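Local coordinates for protein nigritoxine (Vibrio nigripulchritudo, PDB 5M41) that acts as a bacterial toxin against crustaceans and insects and has a new fold, at residues F550-Q555 with A575-Y580; Y580-H585 with N692-S697; H598-S603 with N648-T653. All blocks are in the same frame, centred on the assembly; numbering follows the deposited sequence.

In the fold
All three contacts lie in the C-terminal part of the chain, around the six-stranded antiparallel sheet that starts with strand 560-562. Coming from the N terminus, contact 1 closes first, a short loop that brings the end of helix 546-555 onto the turn after strand 571-576. That turn leads at Tyr580 into contact 2, which opens only after contact 1 has closed and reaches forward more than a hundred residues to helix 688-704. Nested inside this long loop is contact 3, where strands 594-601 and 649-652 pair. Contacts 1 and 2 thus bring two helices onto the turn between strands 571-576 and 583-589, and contact 3 joins two strands within the sheet.

Contact 1 of 3, residues F550-Q555 with A575-Y580; sequences FDFRLQ and AVNNPY
Arg553 leaves the helix with CG anti to its own carbonyl carbon (chi1 -79°) and runs extended from CG to NE along the backbone at Asn577, while Phe550, with CG anti to the backbone N (chi1 180°), brings CD1 and CE1 of its ring to Pro579. Here the C-terminal part of helix 546-555 packs on the turn that joins strands 571-576 and 583-589 of the antiparallel sheet. Arg553 NH1 donates to Asn577 O at 3.0 Å, with the oxygen in the guanidinium plane and the N-H angle a fairly straight 162°. The same nitrogen gives a hydrogen to a water, and that water donates to Val576 O at 2.8 Å, so NH1 serves one carbonyl directly and the preceding one through water. Glu549 salt-bridges NE and Tyr511 takes NH2, which together fix the rotation of the guanidinium. The apolar half centres on Pro579: its CG lies 3.7 Å from Phe550 CE1 and 3.8 Å from Leu554 CD2, and both side chains cross the proline at about a right angle. Asn577 ties the turn to the helix end as well, through ND2 to His556 O. Asn578 forms an Asx turn, its OD1 accepting from Tyr580 N at 2.9 Å, and Tyr580 OH lies at the edge of the Phe550 ring, 3.7 Å from CZ.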
loop_
_atom_site.group_PDB
_atom_site.type_symbol
_atom_site.label_atom_id
_atom_site.label_comp_id
_atom_site.label_asym_id
_atom_site.label_seq_id
_atom_site.Cartn_x
_atom_site.Cartn_y
_atom_site.Cartn_z
ATOM N N PHE A 550 -3.778 -22.571 8.713
ATOM C CA PHE A 550 -2.580 -21.787 8.373
ATOM C C PHE A 550 -2.326 -20.739 9.462
ATOM O O PHE A 550 -1.215 -20.611 9.955
ATOM C CB PHE A 550 -2.720 -21.136 6.982
ATOM C CG PHE A 550 -1.527 -20.301 6.566
ATOM C CD1 PHE A 550 -0.396 -20.895 6.025
ATOM C CD2 PHE A 550 -1.551 -18.912 6.709
ATOM C CE1 PHE A 550 0.688 -20.127 5.618
ATOM C CE2 PHE A 550 -0.469 -18.141 6.306
ATOM C CZ PHE A 550 0.655 -18.754 5.764
ATOM N N ASP A 551 -3.372 -20.013 9.849
ATOM C CA ASP A 551 -3.248 -19.004 10.892
ATOM C C ASP A 551 -2.878 -19.669 12.243
ATOM O O ASP A 551 -1.994 -19.190 12.970
ATOM C CB ASP A 551 -4.548 -18.193 10.972
ATOM C CG ASP A 551 -4.530 -17.149 12.069
ATOM O OD1 ASP A 551 -3.685 -16.235 12.042
ATOM O OD2 ASP A 551 -5.382 -17.227 12.969
ATOM N N PHE A 552 -3.526 -20.789 12.568
ATOM C CA PHE A 552 -3.152 -21.509 13.783
ATOM C C PHE A 552 -1.678 -21.898 13.764
ATOM O O PHE A 552 -0.964 -21.731 14.760
ATOM C CB PHE A 552 -4.005 -22.754 13.999
ATOM C CG PHE A 552 -3.452 -23.679 15.050
ATOM C CD1 PHE A 552 -3.680 -23.430 16.395
ATOM C CD2 PHE A 552 -2.701 -24.790 14.695
ATOM C CE1 PHE A 552 -3.169 -24.269 17.372
ATOM C CE2 PHE A 552 -2.177 -25.640 15.662
ATOM C CZ PHE A 552 -2.416 -25.380 17.006
ATOM N N ARG A 553 -1.232 -22.411 12.624
ATOM C CA ARG A 553 0.141 -22.892 12.496
ATOM C C ARG A 553 1.161 -21.777 12.638
ATOM O O ARG A 553 2.247 -22.012 13.147
ATOM C CB ARG A 553 0.339 -23.646 11.189
ATOM C CG ARG A 553 -0.197 -25.071 11.216
ATOM C CD ARG A 553 0.058 -25.725 9.873
ATOM N NE ARG A 553 -0.315 -27.132 9.819
ATOM C CZ ARG A 553 0.422 -28.144 10.278
ATOM N NH1 ARG A 553 1.596 -27.936 10.887
ATOM N NH2 ARG A 553 -0.032 -29.385 10.139
ATOM N N LEU A 554 0.809 -20.574 12.178
ATOM C CA LEU A 554 1.640 -19.384 12.384
ATOM C C LEU A 554 1.622 -18.948 13.854
ATOM O O LEU A 554 2.665 -18.688 14.442
ATOM C CB LEU A 554 1.173 -18.207 11.504
ATOM C CG LEU A 554 1.543 -18.139 10.004
ATOM C CD1 LEU A 554 0.959 -16.862 9.403
ATOM C CD2 LEU A 554 3.049 -18.185 9.784
ATOM N N GLN A 555 0.427 -18.854 14.429
ATOM C CA GLN A 555 0.260 -18.428 15.822
ATOM C C GLN A 555 1.013 -19.369 16.771
ATOM O O GLN A 555 1.632 -18.921 17.727
ATOM C CB GLN A 555 -1.231 -18.396 16.161
ATOM C CG GLN A 555 -1.607 -17.608 17.408
ATOM C CD GLN A 555 -3.093 -17.685 17.686
ATOM O OE1 GLN A 555 -3.531 -18.473 18.520
ATOM N NE2 GLN A 555 -3.877 -16.906 16.953
ATOM N N ALA A 575 7.695 -32.903 14.679
ATOM C CA ALA A 575 7.535 -31.891 13.622
ATOM C C ALA A 575 6.986 -30.583 14.157
ATOM O O ALA A 575 6.010 -30.569 14.927
ATOM C CB ALA A 575 6.619 -32.421 12.521
ATOM N N VAL A 576 7.589 -29.482 13.718
ATOM C CA VAL A 576 7.170 -28.169 14.169
ATOM C C VAL A 576 5.869 -27.748 13.432
ATOM O O VAL A 576 5.587 -28.259 12.341
ATOM C CB VAL A 576 8.329 -27.138 14.024
ATOM C CG1 VAL A 576 8.491 -26.674 12.581
ATOM C CG2 VAL A 576 8.088 -25.939 14.932
ATOM N N ASN A 577 5.053 -26.880 14.047
ATOM C CA ASN A 577 3.814 -26.426 13.422
ATOM C C ASN A 577 4.009 -25.470 12.247
ATOM O O ASN A 577 3.163 -25.441 11.331
ATOM C CB ASN A 577 2.915 -25.722 14.423
ATOM C CG ASN A 577 2.282 -26.671 15.413
ATOM O OD1 ASN A 577 2.189 -27.873 15.174
ATOM N ND2 ASN A 577 1.825 -26.121 16.532
ATOM N N ASN A 578 5.094 -24.680 12.282
ATOM C CA ASN A 578 5.349 -23.631 11.253
ATOM C C ASN A 578 4.933 -24.088 9.861
ATOM O O ASN A 578 5.417 -25.123 9.383
ATOM C CB ASN A 578 6.825 -23.252 11.211
ATOM C CG ASN A 578 7.069 -21.940 10.462
ATOM O OD1 ASN A 578 6.608 -21.744 9.320
ATOM N ND2 ASN A 578 7.779 -21.026 11.114
ATOM N N PRO A 579 4.037 -23.335 9.194
ATOM C CA PRO A 579 3.540 -23.870 7.931
ATOM C C PRO A 579 4.578 -23.857 6.798
ATOM O O PRO A 579 4.345 -24.459 5.774
ATOM C CB PRO A 579 2.341 -22.961 7.604
ATOM C CG PRO A 579 2.618 -21.692 8.316
ATOM C CD PRO A 579 3.446 -22.021 9.521
ATOM N N TYR A 580 5.714 -23.205 7.011
ATOM C CA TYR A 580 6.811 -23.178 6.033
ATOM C C TYR A 580 7.916 -24.182 6.360
ATOM O O TYR A 580 9.032 -24.069 5.852
ATOM C CB TYR A 580 7.414 -21.765 5.976
ATOM C CG TYR A 580 6.455 -20.722 5.439
ATOM C CD1 TYR A 580 6.346 -20.476 4.069
ATOM C CD2 TYR A 580 5.670 -19.975 6.302
ATOM C CE1 TYR A 580 5.464 -19.509 3.580
ATOM C CE2 TYR A 580 4.804 -19.001 5.832
ATOM C CZ TYR A 580 4.691 -18.783 4.478
ATOM O OH TYR A 580 3.825 -17.817 4.057
HETATM O O HOH W 1 3.479 -30.026 11.626
#

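Contact 2 of 3, residues Y580-H585 with N692-S697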
loop_
_atom_site.group_PDB
_atom_site.type_symbol
_atom_site.label_atom_id
_atom_site.label_comp_id
_atom_site.label_asym_id
_atom_site.label_seq_id
_atom_site.Cartn_x
_atom_site.Cartn_y
_atom_site.Cartn_z
ATOM N N TYR A 580 5.714 -23.205 7.011
ATOM C CA TYR A 580 6.811 -23.178 6.033
ATOM C C TYR A 580 7.916 -24.182 6.360
ATOM O O TYR A 580 9.032 -24.069 5.852
ATOM C CB TYR A 580 7.414 -21.765 5.976
ATOM C CG TYR A 580 6.455 -20.722 5.439
ATOM C CD1 TYR A 580 6.346 -20.476 4.069
ATOM C CD2 TYR A 580 5.670 -19.975 6.302
ATOM C CE1 TYR A 580 5.464 -19.509 3.580
ATOM C CE2 TYR A 580 4.804 -19.001 5.832
ATOM C CZ TYR A 580 4.691 -18.783 4.478
ATOM O OH TYR A 580 3.825 -17.817 4.057
ATOM N N SER A 581 7.634 -25.114 7.264
ATOM C CA SER A 581 8.608 -26.133 7.645
ATOM C C SER A 581 8.670 -27.263 6.635
ATOM O O SER A 581 7.625 -27.851 6.297
ATOM C CB SER A 581 8.237 -26.735 8.993
ATOM O OG SER A 581 9.080 -27.835 9.268
ATOM N N PHE A 582 9.892 -27.589 6.193
ATOM C CA PHE A 582 10.151 -28.709 5.267
ATOM C C PHE A 582 11.099 -29.725 5.886
ATOM O O PHE A 582 11.724 -30.547 5.174
ATOM C CB PHE A 582 10.679 -28.205 3.915
ATOM C CG PHE A 582 9.679 -27.367 3.170
ATOM C CD1 PHE A 582 8.707 -27.971 2.372
ATOM C CD2 PHE A 582 9.666 -25.982 3.316
ATOM C CE1 PHE A 582 7.745 -27.203 1.725
ATOM C CE2 PHE A 582 8.702 -25.201 2.674
ATOM C CZ PHE A 582 7.744 -25.817 1.878
ATOM N N VAL A 583 11.176 -29.678 7.219
ATOM C CA VAL A 583 12.022 -30.583 8.003
ATOM C C VAL A 583 11.266 -31.139 9.206
ATOM O O VAL A 583 10.215 -30.626 9.591
ATOM C CB VAL A 583 13.316 -29.888 8.521
ATOM C CG1 VAL A 583 14.214 -29.458 7.356
ATOM C CG2 VAL A 583 12.986 -28.701 9.428
ATOM N N HIS A 584 11.823 -32.190 9.795
ATOM C CA HIS A 584 11.385 -32.703 11.085
ATOM C C HIS A 584 12.535 -33.497 11.615
ATOM O O HIS A 584 13.513 -33.741 10.876
ATOM C CB HIS A 584 10.109 -33.544 10.962
ATOM C CG HIS A 584 10.229 -34.704 10.000
ATOM N ND1 HIS A 584 10.829 -35.871 10.335
ATOM C CD2 HIS A 584 9.795 -34.851 8.691
ATOM C CE1 HIS A 584 10.782 -36.713 9.291
ATOM N NE2 HIS A 584 10.153 -36.090 8.283
ATOM N N HIS A 585 12.479 -33.870 12.895
ATOM C CA HIS A 585 13.451 -34.809 13.431
ATOM C C HIS A 585 12.790 -36.068 13.919
ATOM O O HIS A 585 11.591 -36.088 14.163
ATOM C CB HIS A 585 14.360 -34.195 14.492
ATOM C CG HIS A 585 13.638 -33.666 15.712
ATOM N ND1 HIS A 585 13.495 -34.387 16.844
ATOM C CD2 HIS A 585 13.068 -32.413 15.968
ATOM C CE1 HIS A 585 12.854 -33.644 17.770
ATOM N NE2 HIS A 585 12.588 -32.437 17.226
ATOM N N ASN A 692 12.260 -16.504 5.585
ATOM C CA ASN A 692 12.622 -16.469 7.022
ATOM C C ASN A 692 11.992 -17.636 7.820
ATOM O O ASN A 692 12.657 -18.268 8.646
ATOM C CB ASN A 692 12.197 -15.137 7.667
ATOM C CG ASN A 692 13.029 -13.952 7.177
ATOM O OD1 ASN A 692 14.063 -14.124 6.527
ATOM N ND2 ASN A 692 12.570 -12.736 7.473
ATOM N N ASN A 693 10.702 -17.898 7.571
ATOM C CA ASN A 693 10.018 -19.017 8.207
ATOM C C ASN A 693 10.560 -20.389 7.799
ATOM O O ASN A 693 10.608 -21.286 8.622
ATOM C CB ASN A 693 8.510 -18.928 7.987
ATOM C CG ASN A 693 7.854 -17.978 8.954
ATOM O OD1 ASN A 693 7.992 -18.123 10.156
ATOM N ND2 ASN A 693 7.130 -17.006 8.436
ATOM N N ILE A 694 10.979 -20.546 6.537
ATOM C CA ILE A 694 11.620 -21.784 6.084
ATOM C C ILE A 694 12.889 -22.039 6.912
ATOM O O ILE A 694 13.132 -23.158 7.404
ATOM C CB ILE A 694 11.969 -21.704 4.589
ATOM C CG1 ILE A 694 10.718 -21.888 3.726
ATOM C CG2 ILE A 694 13.085 -22.686 4.206
ATOM C CD1 ILE A 694 10.974 -21.653 2.253
ATOM N N VAL A 695 13.678 -20.987 7.056
ATOM C CA VAL A 695 14.958 -21.029 7.724
ATOM C C VAL A 695 14.748 -21.220 9.235
ATOM O O VAL A 695 15.357 -22.106 9.863
ATOM C CB VAL A 695 15.758 -19.744 7.376
ATOM C CG1 VAL A 695 16.927 -19.533 8.321
ATOM C CG2 VAL A 695 16.271 -19.836 5.935
ATOM N N GLU A 696 13.885 -20.395 9.808
ATOM C CA GLU A 696 13.568 -20.487 11.235
ATOM C C GLU A 696 13.027 -21.876 11.594
ATOM O O GLU A 696 13.396 -22.401 12.631
ATOM C CB GLU A 696 12.586 -19.387 11.645
ATOM C CG GLU A 696 12.132 -19.431 13.097
ATOM C CD GLU A 696 11.178 -18.289 13.437
ATOM O OE1 GLU A 696 10.205 -18.067 12.677
ATOM O OE2 GLU A 696 11.400 -17.600 14.463
ATOM N N SER A 697 12.186 -22.470 10.733
ATOM C CA SER A 697 11.725 -23.865 10.922
ATOM C C SER A 697 12.906 -24.800 11.029
ATOM O O SER A 697 12.950 -25.666 11.900
ATOM C CB SER A 697 10.887 -24.356 9.746
ATOM O OG SER A 697 9.591 -23.819 9.778
HETATM O O HOH W 2 11.565 -25.277 6.271
#
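Tyr580 and Ser581 run their backbone close along helix 688-704, with Tyr580 CA 5.0 Å from Ile694 CA and Tyr580 O accepting a CA-H...O contact from Ile694 (angle at H 159°). A single water stitches the two backbones together: it donates to Tyr580 O and Ile694 O and accepts from Phe582 N, satisfying three polar backbone atoms between buried residues.

Among the side chains, the Tyr580 ring crosses Asn693 obliquely, with CD2 3.5 Å from Asn693 CB. The ring and amide planes are only 9° apart. Asn578 ND2 bonds Asn693 OD1 and a weak bond links Asn693 ND2 to Phe689 O, so the amide has a defined orientation. One helical turn on, Ser697 folds OG back beside its own backbone N (chi1 -76°) and donates to Asn693 O at 3.0 Å. That carbonyl also takes Ser697 N, from the opposite face of its plane. Held this way, Ser697 OG presses on the turn itself, 3.3 Å from Ser581 CB. Ile694 CG1 meets the edge of the Phe582 ring at 4.0 Å from CE2, and Tyr609 of helix 603-614 touches both side chains. Where the strand begins, Val583 CG2 lies 3.9 Å from Ser697 O, and the side chain goes on to touch Met698 and Thr701.

Together these contacts pack helix 688-704 on the turn of the beta hairpin formed by strands 571-576 and 583-589, beside an antiparallel sheet.

Contact 3 of 3, residues H598-S603 with N648-T653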
loop_
_atom_site.group_PDB
_atom_site.type_symbol
_atom_site.label_atom_id
_atom_site.label_comp_id
_atom_site.label_asym_id
_atom_site.label_seq_id
_atom_site.Cartn_x
_atom_site.Cartn_y
_atom_site.Cartn_z
ATOM N N HIS A 598 17.945 -38.121 14.234
ATOM C CA HIS A 598 18.402 -37.437 13.003
ATOM C C HIS A 598 17.394 -36.439 12.510
ATOM O O HIS A 598 16.204 -36.543 12.827
ATOM C CB HIS A 598 18.723 -38.441 11.894
ATOM C CG HIS A 598 17.523 -39.222 11.411
ATOM N ND1 HIS A 598 17.031 -40.299 12.088
ATOM C CD2 HIS A 598 16.712 -39.057 10.287
ATOM C CE1 HIS A 598 15.958 -40.789 11.426
ATOM N NE2 HIS A 598 15.767 -40.032 10.323
ATOM N N LEU A 599 17.873 -35.459 11.738
ATOM C CA LEU A 599 17.020 -34.439 11.113
ATOM C C LEU A 599 16.739 -34.861 9.678
ATOM O O LEU A 599 17.639 -35.347 8.973
ATOM C CB LEU A 599 17.692 -33.052 11.132
ATOM C CG LEU A 599 16.826 -31.869 10.643
ATOM C CD1 LEU A 599 17.099 -30.626 11.470
ATOM C CD2 LEU A 599 17.001 -31.596 9.142
ATOM N N THR A 600 15.499 -34.680 9.251
ATOM C CA THR A 600 15.100 -35.051 7.907
ATOM C C THR A 600 14.613 -33.845 7.144
ATOM O O THR A 600 13.794 -33.083 7.644
ATOM C CB THR A 600 13.985 -36.107 7.918
ATOM O OG1 THR A 600 14.547 -37.332 8.384
ATOM C CG2 THR A 600 13.424 -36.339 6.504
ATOM N N LEU A 601 15.152 -33.690 5.941
ATOM C CA LEU A 601 14.690 -32.707 4.990
ATOM C C LEU A 601 13.728 -33.402 4.035
ATOM O O LEU A 601 14.067 -34.433 3.444
ATOM C CB LEU A 601 15.886 -32.136 4.201
ATOM C CG LEU A 601 15.509 -31.244 3.009
ATOM C CD1 LEU A 601 14.812 -29.953 3.464
ATOM C CD2 LEU A 601 16.736 -30.957 2.147
ATOM N N GLU A 602 12.546 -32.816 3.883
ATOM C CA GLU A 602 11.503 -33.342 3.025
ATOM C C GLU A 602 11.738 -32.928 1.555
ATOM O O GLU A 602 11.205 -31.920 1.077
ATOM C CB GLU A 602 10.148 -32.870 3.550
ATOM C CG GLU A 602 9.804 -33.426 4.927
ATOM C CD GLU A 602 8.926 -32.485 5.751
ATOM O OE1 GLU A 602 8.138 -31.718 5.167
ATOM O OE2 GLU A 602 9.018 -32.508 6.996
ATOM N N SER A 603 12.521 -33.745 0.858
ATOM C CA SER A 603 13.115 -33.387 -0.428
ATOM C C SER A 603 12.125 -32.858 -1.446
ATOM O O SER A 603 12.267 -31.731 -1.913
ATOM C CB SER A 603 13.844 -34.595 -1.008
ATOM O OG SER A 603 14.876 -34.988 -0.131
ATOM N N ASN A 648 13.861 -38.707 0.976
ATOM C CA ASN A 648 14.196 -37.638 1.894
ATOM C C ASN A 648 15.660 -37.681 2.223
ATOM O O ASN A 648 16.304 -38.693 2.035
ATOM C CB ASN A 648 13.371 -37.756 3.185
ATOM C CG ASN A 648 11.913 -37.404 2.959
ATOM O OD1 ASN A 648 11.567 -36.747 1.970
ATOM N ND2 ASN A 648 11.050 -37.842 3.865
ATOM N N ILE A 649 16.151 -36.566 2.742
ATOM C CA ILE A 649 17.557 -36.302 2.978
ATOM C C ILE A 649 17.760 -36.220 4.497
ATOM O O ILE A 649 16.949 -35.629 5.186
ATOM C CB ILE A 649 17.916 -34.951 2.307
ATOM C CG1 ILE A 649 18.177 -35.170 0.809
ATOM C CG2 ILE A 649 19.090 -34.281 2.988
ATOM C CD1 ILE A 649 18.165 -33.918 -0.051
ATOM N N HIS A 650 18.834 -36.817 5.008
ATOM C CA HIS A 650 19.042 -36.930 6.458
ATOM C C HIS A 650 20.336 -36.331 6.925
ATOM O O HIS A 650 21.373 -36.471 6.271
ATOM C CB HIS A 650 18.955 -38.401 6.894
ATOM C CG HIS A 650 17.725 -39.122 6.375
ATOM N ND1 HIS A 650 16.482 -38.861 6.835
ATOM C CD2 HIS A 650 17.582 -40.104 5.383
ATOM C CE1 HIS A 650 15.584 -39.637 6.173
ATOM N NE2 HIS A 650 16.261 -40.402 5.298
ATOM N N PHE A 651 20.277 -35.650 8.066
ATOM C CA PHE A 651 21.448 -35.104 8.739
ATOM C C PHE A 651 21.466 -35.659 10.159
ATOM O O PHE A 651 20.410 -35.881 10.754
ATOM C CB PHE A 651 21.335 -33.590 8.886
ATOM C CG PHE A 651 21.340 -32.819 7.590
ATOM C CD1 PHE A 651 22.486 -32.144 7.179
ATOM C CD2 PHE A 651 20.173 -32.659 6.851
ATOM C CE1 PHE A 651 22.487 -31.382 6.016
ATOM C CE2 PHE A 651 20.161 -31.891 5.690
ATOM C CZ PHE A 651 21.324 -31.254 5.275
ATOM N N ARG A 652 22.650 -35.866 10.719
ATOM C CA ARG A 652 22.763 -36.360 12.108
ATOM C C ARG A 652 24.057 -35.843 12.719
ATOM O O ARG A 652 24.951 -35.415 11.981
ATOM C CB ARG A 652 22.675 -37.901 12.186
ATOM C CG ARG A 652 23.022 -38.605 10.880
ATOM C CD ARG A 652 23.070 -40.123 10.926
ATOM N NE ARG A 652 21.846 -40.749 11.409
ATOM C CZ ARG A 652 20.818 -41.124 10.654
ATOM N NH1 ARG A 652 20.820 -40.925 9.357
ATOM N NH2 ARG A 652 19.773 -41.693 11.220
ATOM N N THR A 653 24.156 -35.857 14.048
ATOM C CA THR A 653 25.383 -35.417 14.707
ATOM C C THR A 653 26.402 -36.542 14.653
ATOM O O THR A 653 26.043 -37.724 14.498
ATOM C CB THR A 653 25.167 -35.034 16.180
ATOM O OG1 THR A 653 24.831 -36.213 16.926
ATOM C CG2 THR A 653 24.043 -34.016 16.327
#
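Leu599 and Phe651, then Leu601 and Ile649, face each other as hydrogen-bonded pairs of an antiparallel sheet, with Thr600 and His650 the non-hydrogen-bonded pair between them. Of the four backbone bonds, Leu601 N to Ile649 O is 2.7 Å and Ile649 N to Leu601 O the longest at 3.1 Å. On the face carrying these two pairs the apolar side chains lie tightly side by side: Leu601 CB is 4.0 Å from Ile649 CB, Leu599 CD2 is 4.1 Å from Phe651 CD2, and helix 719-731 closes over this buried face.

The face with Thr600 and His650 is more polar and nearer solvent, with His650 partly exposed. Thr600 OG1 bonds His650 ND1 at 2.9 Å, lying at the edge of the ring and in its plane. Beyond the Leu601-Ile649 pair, Asn648, also partly exposed, offers OD1 to Ser603 N in a weak bond.

Arg652, bent at chi3 (56°), passes its guanidinium alongside His598, whose CG lies over one guanidinium face, 3.3 Å from NH2. Its NH1 salt-bridges Asp715 of the next strand, while His598 ND1 bonds Asn596 O. Since a carbonyl can only accept, His598 ND1 probably carries a hydrogen.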